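Local coordinates for ABC transporter, periplasmic substrate-binding protein (Thermotoga maritima, PDB 2HPG) that probably captures a small solute in the periplasm and delivers it to a tripartite ATP-independent (TRAP) transporter, at residues Gly40-Glu45 with Lys243-Ile248; Lys148-Pro153 with Asn157-Arg162; Ala168-Ile173 with Pro180-Phe185. All blocks are in the same frame, centred on the assembly; numbering follows the deposited sequence.

Contact 1 (Gly40-Glu45 with Lys243-Ile248)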
loop_
_atom_site.group_PDB
_atom_site.type_symbol
_atom_site.label_atom_id
_atom_site.label_comp_id
_atom_site.label_asym_id
_atom_site.label_seq_id
_atom_site.Cartn_x
_atom_site.Cartn_y
_atom_site.Cartn_z
ATOM N N GLY A 40 11.298 10.349 25.926
ATOM C CA GLY A 40 12.500 9.588 25.616
ATOM C C GLY A 40 12.472 8.137 26.083
ATOM O O GLY A 40 13.429 7.401 25.854
ATOM N N ASP A 41 11.389 7.715 26.730
ATOM C CA ASP A 41 11.266 6.325 27.168
ATOM C C ASP A 41 11.062 5.334 26.025
ATOM O O ASP A 41 11.430 4.175 26.160
ATOM C CB ASP A 41 10.141 6.156 28.199
ATOM C CG ASP A 41 10.633 6.323 29.634
ATOM O OD1 ASP A 41 11.754 6.836 29.839
ATOM O OD2 ASP A 41 9.906 5.912 30.555
ATOM N N VAL A 42 10.441 5.767 24.929
ATOM C CA VAL A 42 10.338 4.937 23.732
ATOM C C VAL A 42 11.195 5.571 22.652
ATOM O O VAL A 42 10.975 6.709 22.276
ATOM C CB VAL A 42 8.880 4.771 23.232
ATOM C CG1 VAL A 42 8.839 3.984 21.932
ATOM C CG2 VAL A 42 8.016 4.094 24.307
ATOM N N ARG A 43 12.205 4.841 22.191
ATOM C CA ARG A 43 13.004 5.261 21.055
ATOM C C ARG A 43 12.563 4.417 19.860
ATOM O O ARG A 43 12.471 3.192 19.975
ATOM C CB ARG A 43 14.479 5.028 21.351
ATOM C CG ARG A 43 15.377 5.339 20.187
ATOM C CD ARG A 43 16.821 4.952 20.449
ATOM N NE ARG A 43 17.450 4.474 19.219
ATOM C CZ ARG A 43 18.757 4.468 18.965
ATOM N NH1 ARG A 43 19.637 4.943 19.844
ATOM N NH2 ARG A 43 19.189 3.993 17.807
ATOM N N ILE A 44 12.272 5.067 18.732
ATOM C CA ILE A 44 11.921 4.348 17.503
ATOM C C ILE A 44 12.964 4.596 16.442
ATOM O O ILE A 44 13.184 5.729 16.047
ATOM C CB ILE A 44 10.556 4.763 16.944
ATOM C CG1 ILE A 44 9.474 4.560 18.013
ATOM C CG2 ILE A 44 10.186 3.871 15.707
ATOM C CD1 ILE A 44 8.140 5.130 17.639
ATOM N N GLU A 45 13.596 3.530 15.981
ATOM C CA GLU A 45 14.599 3.622 14.942
ATOM C C GLU A 45 13.971 3.200 13.631
ATOM O O GLU A 45 13.340 2.153 13.566
ATOM C CB GLU A 45 15.762 2.700 15.290
ATOM C CG GLU A 45 16.942 2.892 14.408
ATOM C CD GLU A 45 18.171 2.146 14.903
ATOM O OE1 GLU A 45 18.025 1.255 15.801
ATOM O OE2 GLU A 45 19.272 2.480 14.382
ATOM N N LYS A 243 -0.049 1.334 28.899
ATOM C CA LYS A 243 -1.198 1.752 28.087
ATOM C C LYS A 243 -1.083 3.164 27.518
ATOM O O LYS A 243 -1.490 3.401 26.391
ATOM C CB LYS A 243 -2.495 1.632 28.888
ATOM C CG LYS A 243 -2.877 0.197 29.196
ATOM C CD LYS A 243 -3.469 -0.496 27.974
ATOM C CE LYS A 243 -3.827 -1.944 28.289
ATOM N NZ LYS A 243 -2.588 -2.759 28.529
ATOM N N GLU A 244 -0.540 4.102 28.284
ATOM C CA GLU A 244 -0.370 5.474 27.821
ATOM C C GLU A 244 0.519 5.506 26.583
ATOM O O GLU A 244 0.289 6.276 25.648
ATOM C CB GLU A 244 0.267 6.345 28.907
ATOM C CG GLU A 244 0.219 7.841 28.589
ATOM C CD GLU A 244 1.311 8.663 29.257
ATOM O OE1 GLU A 244 1.880 8.215 30.277
ATOM O OE2 GLU A 244 1.592 9.776 28.757
ATOM N N TYR A 245 1.562 4.683 26.596
ATOM C CA TYR A 245 2.507 4.652 25.476
ATOM C C TYR A 245 1.903 3.931 24.284
ATOM O O TYR A 245 2.151 4.294 23.143
ATOM C CB TYR A 245 3.821 3.991 25.889
ATOM C CG TYR A 245 4.667 4.772 26.866
ATOM C CD1 TYR A 245 4.341 6.069 27.258
ATOM C CD2 TYR A 245 5.839 4.213 27.374
ATOM C CE1 TYR A 245 5.153 6.776 28.152
ATOM C CE2 TYR A 245 6.652 4.908 28.256
ATOM C CZ TYR A 245 6.303 6.180 28.651
ATOM O OH TYR A 245 7.137 6.849 29.526
ATOM N N GLN A 246 1.111 2.907 24.554
ATOM C CA GLN A 246 0.379 2.220 23.509
ATOM C C GLN A 246 -0.481 3.210 22.717
ATOM O O GLN A 246 -0.503 3.179 21.479
ATOM C CB GLN A 246 -0.495 1.111 24.112
ATOM C CG GLN A 246 0.291 -0.053 24.682
ATOM C CD GLN A 246 -0.583 -1.183 25.209
ATOM O OE1 GLN A 246 -0.102 -2.072 25.906
ATOM N NE2 GLN A 246 -1.856 -1.158 24.880
ATOM N N LYS A 247 -1.171 4.093 23.431
ATOM C CA LYS A 247 -2.054 5.074 22.805
ATOM C C LYS A 247 -1.296 6.145 22.052
ATOM O O LYS A 247 -1.712 6.520 20.964
ATOM C CB LYS A 247 -2.995 5.734 23.830
ATOM C CG LYS A 247 -4.220 4.900 24.159
ATOM C CD LYS A 247 -5.293 5.715 24.890
ATOM C CE LYS A 247 -6.393 4.804 25.443
ATOM N NZ LYS A 247 -7.625 5.574 25.866
ATOM N N ILE A 248 -0.210 6.651 22.635
ATOM C CA ILE A 248 0.647 7.616 21.958
ATOM C C ILE A 248 1.202 7.064 20.639
ATOM O O ILE A 248 1.213 7.755 19.618
ATOM C CB ILE A 248 1.833 8.027 22.832
ATOM C CG1 ILE A 248 1.353 8.871 24.025
ATOM C CG2 ILE A 248 2.863 8.833 22.012
ATOM C CD1 ILE A 248 2.284 8.838 25.215
#

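Contact 2 (Lys148-Pro153 with Asn157-Arg162)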
loop_
_atom_site.group_PDB
_atom_site.type_symbol
_atom_site.label_atom_id
_atom_site.label_comp_id
_atom_site.label_asym_id
_atom_site.label_seq_id
_atom_site.Cartn_x
_atom_site.Cartn_y
_atom_site.Cartn_z
ATOM N N LYS A 148 1.926 1.111 -25.084
ATOM C CA LYS A 148 0.668 1.005 -25.810
ATOM C C LYS A 148 -0.388 1.661 -24.934
ATOM O O LYS A 148 -0.466 1.346 -23.750
ATOM C CB LYS A 148 0.342 -0.475 -26.018
ATOM C CG LYS A 148 -1.004 -0.761 -26.618
ATOM C CD LYS A 148 -1.276 -2.271 -26.624
ATOM C CE LYS A 148 -2.667 -2.567 -27.103
ATOM N NZ LYS A 148 -2.950 -4.036 -27.051
ATOM N N PRO A 149 -1.191 2.600 -25.479
ATOM C CA PRO A 149 -2.234 3.196 -24.630
ATOM C C PRO A 149 -3.239 2.154 -24.139
ATOM O O PRO A 149 -3.581 1.261 -24.891
ATOM C CB PRO A 149 -2.955 4.173 -25.555
ATOM C CG PRO A 149 -2.238 4.183 -26.819
ATOM C CD PRO A 149 -1.176 3.162 -26.834
ATOM N N ILE A 150 -3.704 2.294 -22.898
ATOM C CA ILE A 150 -4.670 1.362 -22.309
ATOM C C ILE A 150 -5.930 2.171 -21.988
ATOM O O ILE A 150 -5.926 3.026 -21.106
ATOM C CB ILE A 150 -4.101 0.677 -21.018
ATOM C CG1 ILE A 150 -2.778 -0.053 -21.300
ATOM C CG2 ILE A 150 -5.165 -0.230 -20.345
ATOM C CD1 ILE A 150 -2.804 -1.091 -22.435
ATOM N N ARG A 151 -6.993 1.929 -22.753
ATOM C CA ARG A 151 -8.274 2.618 -22.574
ATOM C C ARG A 151 -9.428 1.699 -22.193
ATOM O O ARG A 151 -10.434 2.168 -21.668
ATOM C CB ARG A 151 -8.665 3.333 -23.861
ATOM C CG ARG A 151 -7.650 4.358 -24.331
ATOM C CD ARG A 151 -8.183 5.168 -25.482
ATOM N NE ARG A 151 -7.246 6.222 -25.860
ATOM C CZ ARG A 151 -6.204 6.064 -26.668
ATOM N NH1 ARG A 151 -5.930 4.893 -27.215
ATOM N NH2 ARG A 151 -5.430 7.104 -26.935
ATOM N N LYS A 152 -9.280 0.413 -22.490
ATOM C CA LYS A 152 -10.268 -0.629 -22.183
ATOM C C LYS A 152 -9.520 -1.940 -21.865
ATOM O O LYS A 152 -8.370 -2.102 -22.254
ATOM C CB LYS A 152 -11.183 -0.859 -23.390
ATOM C CG LYS A 152 -10.414 -1.267 -24.637
ATOM C CD LYS A 152 -11.291 -1.349 -25.869
ATOM C CE LYS A 152 -10.448 -1.397 -27.134
ATOM N NZ LYS A 152 -11.054 -2.395 -28.061
ATOM N N PRO A 153 -10.164 -2.875 -21.142
ATOM C CA PRO A 153 -9.526 -4.144 -20.792
ATOM C C PRO A 153 -8.850 -4.879 -21.946
ATOM O O PRO A 153 -7.776 -5.427 -21.775
ATOM C CB PRO A 153 -10.694 -4.964 -20.227
ATOM C CG PRO A 153 -11.573 -3.963 -19.622
ATOM C CD PRO A 153 -11.503 -2.757 -20.535
ATOM N N ASN A 157 -4.740 -7.385 -23.261
ATOM C CA ASN A 157 -4.617 -8.763 -23.769
ATOM C C ASN A 157 -3.225 -9.050 -24.279
ATOM O O ASN A 157 -2.695 -8.316 -25.120
ATOM C CB ASN A 157 -5.616 -9.045 -24.897
ATOM C CG ASN A 157 -5.518 -10.480 -25.423
ATOM O OD1 ASN A 157 -5.218 -10.716 -26.597
ATOM N ND2 ASN A 157 -5.759 -11.441 -24.548
ATOM N N GLY A 158 -2.615 -10.105 -23.754
ATOM C CA GLY A 158 -1.297 -10.503 -24.212
ATOM C C GLY A 158 -0.135 -9.704 -23.653
ATOM O O GLY A 158 1.023 -10.057 -23.903
ATOM N N LEU A 159 -0.420 -8.647 -22.887
ATOM C CA LEU A 159 0.643 -7.795 -22.356
ATOM C C LEU A 159 1.191 -8.337 -21.034
ATOM O O LEU A 159 0.437 -8.531 -20.087
ATOM C CB LEU A 159 0.172 -6.349 -22.161
ATOM C CG LEU A 159 -0.096 -5.476 -23.402
ATOM C CD1 LEU A 159 -0.165 -4.019 -22.987
ATOM C CD2 LEU A 159 0.941 -5.647 -24.487
ATOM N N ARG A 160 2.504 -8.562 -20.984
ATOM C CA ARG A 160 3.167 -8.960 -19.751
ATOM C C ARG A 160 3.381 -7.710 -18.908
ATOM O O ARG A 160 4.245 -6.913 -19.209
ATOM C CB ARG A 160 4.517 -9.627 -20.026
ATOM C CG ARG A 160 4.456 -11.011 -20.697
ATOM C CD ARG A 160 4.503 -10.971 -22.194
ATOM N NE ARG A 160 5.509 -10.046 -22.725
ATOM C CZ ARG A 160 6.817 -10.265 -22.765
ATOM N NH1 ARG A 160 7.332 -11.415 -22.346
ATOM N NH2 ARG A 160 7.625 -9.320 -23.257
ATOM N N ILE A 161 2.598 -7.557 -17.850
ATOM C CA ILE A 161 2.696 -6.382 -16.957
ATOM C C ILE A 161 3.208 -6.777 -15.580
ATOM O O ILE A 161 2.615 -7.626 -14.902
ATOM C CB ILE A 161 1.308 -5.725 -16.770
ATOM C CG1 ILE A 161 0.770 -5.188 -18.107
ATOM C CG2 ILE A 161 1.363 -4.627 -15.751
ATOM C CD1 ILE A 161 1.666 -4.121 -18.779
ATOM N N ARG A 162 4.284 -6.141 -15.140
ATOM C CA ARG A 162 4.890 -6.532 -13.887
ATOM C C ARG A 162 4.058 -5.919 -12.772
ATOM O O ARG A 162 3.584 -4.770 -12.868
ATOM C CB ARG A 162 6.388 -6.187 -13.823
ATOM C CG ARG A 162 6.789 -5.081 -12.904
ATOM C CD ARG A 162 7.131 -5.488 -11.500
ATOM N NE ARG A 162 6.663 -4.454 -10.614
ATOM C CZ ARG A 162 6.899 -4.311 -9.313
ATOM N NH1 ARG A 162 7.740 -5.046 -8.615
ATOM N NH2 ARG A 162 6.288 -3.305 -8.711
#

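Contact 3 (Ala168-Ile173 with Pro180-Phe185)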
loop_
_atom_site.group_PDB
_atom_site.type_symbol
_atom_site.label_atom_id
_atom_site.label_comp_id
_atom_site.label_asym_id
_atom_site.label_seq_id
_atom_site.Cartn_x
_atom_site.Cartn_y
_atom_site.Cartn_z
ATOM N N ALA A 168 -3.144 -11.039 -4.309
ATOM C CA ALA A 168 -4.054 -9.904 -4.500
ATOM C C ALA A 168 -3.681 -9.080 -5.741
ATOM O O ALA A 168 -4.543 -8.691 -6.522
ATOM C CB ALA A 168 -4.099 -9.024 -3.263
ATOM N N TRP A 169 -2.391 -8.842 -5.929
ATOM C CA TRP A 169 -1.897 -8.127 -7.112
ATOM C C TRP A 169 -1.995 -8.934 -8.402
ATOM O O TRP A 169 -2.507 -8.449 -9.416
ATOM C CB TRP A 169 -0.431 -7.777 -6.937
ATOM C CG TRP A 169 -0.044 -7.050 -5.697
ATOM C CD1 TRP A 169 0.474 -7.607 -4.568
ATOM C CD2 TRP A 169 0.000 -5.617 -5.491
ATOM N NE1 TRP A 169 0.805 -6.622 -3.662
ATOM C CE2 TRP A 169 0.516 -5.398 -4.202
ATOM C CE3 TRP A 169 -0.360 -4.512 -6.273
ATOM C CZ2 TRP A 169 0.696 -4.109 -3.665
ATOM C CZ3 TRP A 169 -0.175 -3.237 -5.754
ATOM C CH2 TRP A 169 0.335 -3.047 -4.450
ATOM N N GLN A 170 -1.463 -10.157 -8.368
ATOM C CA GLN A 170 -1.386 -10.998 -9.558
ATOM C C GLN A 170 -2.772 -11.264 -10.125
ATOM O O GLN A 170 -3.012 -11.090 -11.323
ATOM C CB GLN A 170 -0.666 -12.314 -9.256
ATOM C CG GLN A 170 0.781 -12.174 -8.810
ATOM C CD GLN A 170 1.730 -11.869 -9.924
ATOM O OE1 GLN A 170 1.784 -12.607 -10.894
ATOM N NE2 GLN A 170 2.518 -10.796 -9.782
ATOM N N GLU A 171 -3.689 -11.674 -9.262
ATOM C CA GLU A 171 -5.055 -12.014 -9.678
ATOM C C GLU A 171 -5.831 -10.803 -10.147
ATOM O O GLU A 171 -6.614 -10.908 -11.067
ATOM C CB GLU A 171 -5.813 -12.654 -8.517
ATOM C CG GLU A 171 -5.222 -13.971 -8.071
ATOM C CD GLU A 171 -5.466 -15.087 -9.053
ATOM O OE1 GLU A 171 -6.405 -14.968 -9.880
ATOM O OE2 GLU A 171 -4.703 -16.087 -9.000
ATOM N N SER A 172 -5.620 -9.662 -9.496
ATOM C CA SER A 172 -6.210 -8.399 -9.924
ATOM C C SER A 172 -5.792 -8.014 -11.356
ATOM O O SER A 172 -6.650 -7.762 -12.208
ATOM C CB SER A 172 -5.825 -7.288 -8.948
ATOM O OG SER A 172 -6.531 -7.434 -7.728
ATOM N N ILE A 173 -4.486 -7.979 -11.612
ATOM C CA ILE A 173 -3.968 -7.597 -12.930
ATOM C C ILE A 173 -4.364 -8.597 -14.005
ATOM O O ILE A 173 -4.665 -8.219 -15.160
ATOM C CB ILE A 173 -2.430 -7.412 -12.905
ATOM C CG1 ILE A 173 -2.052 -6.196 -12.042
ATOM C CG2 ILE A 173 -1.877 -7.254 -14.307
ATOM C CD1 ILE A 173 -2.828 -4.927 -12.354
ATOM N N PRO A 180 0.025 -11.092 -15.585
ATOM C CA PRO A 180 0.871 -10.574 -14.519
ATOM C C PRO A 180 2.229 -11.277 -14.453
ATOM O O PRO A 180 2.320 -12.474 -14.696
ATOM C CB PRO A 180 0.050 -10.844 -13.259
ATOM C CG PRO A 180 -0.746 -12.076 -13.616
ATOM C CD PRO A 180 -1.105 -11.880 -15.054
ATOM N N VAL A 181 3.274 -10.520 -14.127
ATOM C CA VAL A 181 4.629 -11.044 -14.030
ATOM C C VAL A 181 5.339 -10.436 -12.824
ATOM O O VAL A 181 5.306 -9.228 -12.636
ATOM C CB VAL A 181 5.427 -10.701 -15.295
ATOM C CG1 VAL A 181 6.837 -11.243 -15.199
ATOM C CG2 VAL A 181 4.741 -11.250 -16.523
ATOM N N ALA A 182 5.977 -11.258 -12.001
ATOM C CA ALA A 182 6.712 -10.757 -10.829
ATOM C C ALA A 182 8.114 -10.331 -11.245
ATOM O O ALA A 182 8.805 -11.074 -11.916
ATOM C CB ALA A 182 6.791 -11.849 -9.736
ATOM N N VAL A 183 8.535 -9.128 -10.865
ATOM C CA VAL A 183 9.912 -8.689 -11.098
ATOM C C VAL A 183 10.318 -7.802 -9.948
ATOM O O VAL A 183 9.575 -6.900 -9.593
ATOM C CB VAL A 183 10.057 -7.827 -12.368
ATOM C CG1 VAL A 183 11.516 -7.505 -12.622
ATOM C CG2 VAL A 183 9.424 -8.498 -13.584
ATOM N N ASN A 184 11.478 -8.048 -9.360
ATOM C CA ASN A 184 12.011 -7.164 -8.326
ATOM C C ASN A 184 11.953 -5.737 -8.850
ATOM O O ASN A 184 12.296 -5.489 -9.999
ATOM C CB ASN A 184 13.456 -7.559 -8.014
ATOM C CG ASN A 184 13.990 -6.909 -6.760
ATOM O OD1 ASN A 184 14.423 -5.739 -6.761
ATOM N ND2 ASN A 184 14.004 -7.680 -5.672
ATOM N N PHE A 185 11.496 -4.813 -8.012
ATOM C CA PHE A 185 11.224 -3.444 -8.430
ATOM C C PHE A 185 12.449 -2.793 -9.058
ATOM O O PHE A 185 12.346 -2.121 -10.085
ATOM C CB PHE A 185 10.778 -2.632 -7.222
ATOM C CG PHE A 185 10.402 -1.221 -7.542
ATOM C CD1 PHE A 185 9.074 -0.870 -7.729
ATOM C CD2 PHE A 185 11.384 -0.235 -7.653
ATOM C CE1 PHE A 185 8.729 0.444 -8.024
ATOM C CE2 PHE A 185 11.039 1.077 -7.941
ATOM C CZ PHE A 185 9.708 1.414 -8.127
#

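Contact 1 (Gly40-Glu45 with Lys243-Ile248)
D41, at the turn leading into strand 42-47, takes the phenol of Y245 from helix 243-278 by its carboxylate. The hydroxyl is the donor: Y245 OH lies 3.1 Å from D41 OD2 and meets it from above the carboxylate plane, 39° out of it, so the bond is tilted. Carboxylate and ring planes stand 86° apart, nearly perpendicular. The methylene joins in, D41 CB sitting 3.7 Å from Y245 CE2 in an oblique approach to the ring. One residue on, V42 brings a methyl to the other end of the ring, CG2 to Y245 CD2 at 3.8 Å. With CG1 anti to the backbone N (chi1 176°), CG2 is the branch turned to the tyrosine. The ring is thus held at its hydroxyl by a hydrogen bond and at CD2 by van der Waals contact with a methyl, a small example of an aromatic with a polar end bridging a helix and a strand. The backbone N of V42 is hydrogen-bonded to T38 OG1. Strand 42-47 runs parallel to strand 9-14, helix 22-37 packs on it through V34 against V42, and T38, just after that helix, touches Y245.

Contact 2 (Lys148-Pro153 with Asn157-Arg162)
L159 meets I150 methyl to methyl, and the pair shows how a loop and the segment leading into the next strand, close in sequence, meet largely through apolar side chains. L159 CD1 lies 4.0 Å from I150 CD1, the two side chains reaching toward each other tip to tip. The torsions explain the meeting. In I150, CG1 is anti to the carbonyl carbon (chi1 -57°), and a second bend at chi2 brings CD1 round to the leucine; the shorter branch CG2 takes no part in this meeting. In L159, CG likewise lies beside the backbone N, and a nearly trans chi2 of -164° carries CD1 outward from the backbone.

The same leucine methyl also receives K148, whose aliphatic chain passes it obliquely: K148 CD is 4.2 Å from L159 CD1. K148 is extended throughout, with CG anti to the backbone N (chi1 173°), and this straightness carries CD past the leucine methyl while the ammonium travels on to the carbonyl of D155, to which NZ is hydrogen-bonded. The lysine therefore serves in two ways, as hydrocarbon at CD and as a donor at its end. At the far end of the contact the chains come near through backbone, P153 O being 3.9 Å from N157 N, too long for a bond.

D155, between the two segments, also accepts the backbone N-H groups of R151 and K152 through OD2, which ties the turn together. On the helical side, F294 of helix 291-305 touches both I150 and P153. Beyond L159 the chain enters strand 160-162, which lies parallel to strands 179-181 and 199-202 in the sheet, with I161 resting on F144 of strand 130-146.

Contact 3 (Ala168-Ile173 with Pro180-Phe185)
Q170 lies against the ring of P180, and most of the contact is van der Waals packing between a polar amide and a proline. The side-chain oxygen Q170 OE1 stands 3.4 Å from P180 CB, while the backbone oxygen Q170 O approaches P180 CG at the same 3.4 Å, so two carbonyl oxygens of one residue rest on adjacent ring carbons. A bend at chi2 (-76°) folds the glutamine back and brings its amide over to the proline, the two side chains crossing at a slant. The apolar part is smaller: I173 CG2 meets P180 CB at 4.2 Å. The polar part lies off the interface, with Q170 NE2 hydrogen-bonded to P164 O. Lacking the amide, an alanine here would probably leave P164 O without this donor and P180 CB less closely covered. Helix 167-176 and strand 179-181 belong to one beta-alpha-beta unit with strand 160-162. The chemistry implies a fit made by shape, in which the amide oxygen packs on ring carbons while its nitrogen is satisfied by the loop that precedes the helix.

In the fold
The three contacts reach one mixed sheet, contact 1 on the opposite side of the chain's centre from the other two. Its centre is about 47 Å from that of contact 2 and 36 Å from that of contact 3. It is also the long-range one: its segments are 198 residues apart in sequence and enclose the other two, which follow in series. Contacts 2 and 3, with centres about 13 Å apart, adjoin directly, for strands 160-162 and 179-181 are sheet neighbours; I161 O pairs with V181 N, and R162 NH1 with V183 O. Here a sequence-distant pair joins helix 243-278 to strand 42-47 in one part of the protein, while short-range connections, including one beta-alpha-beta unit, build the other.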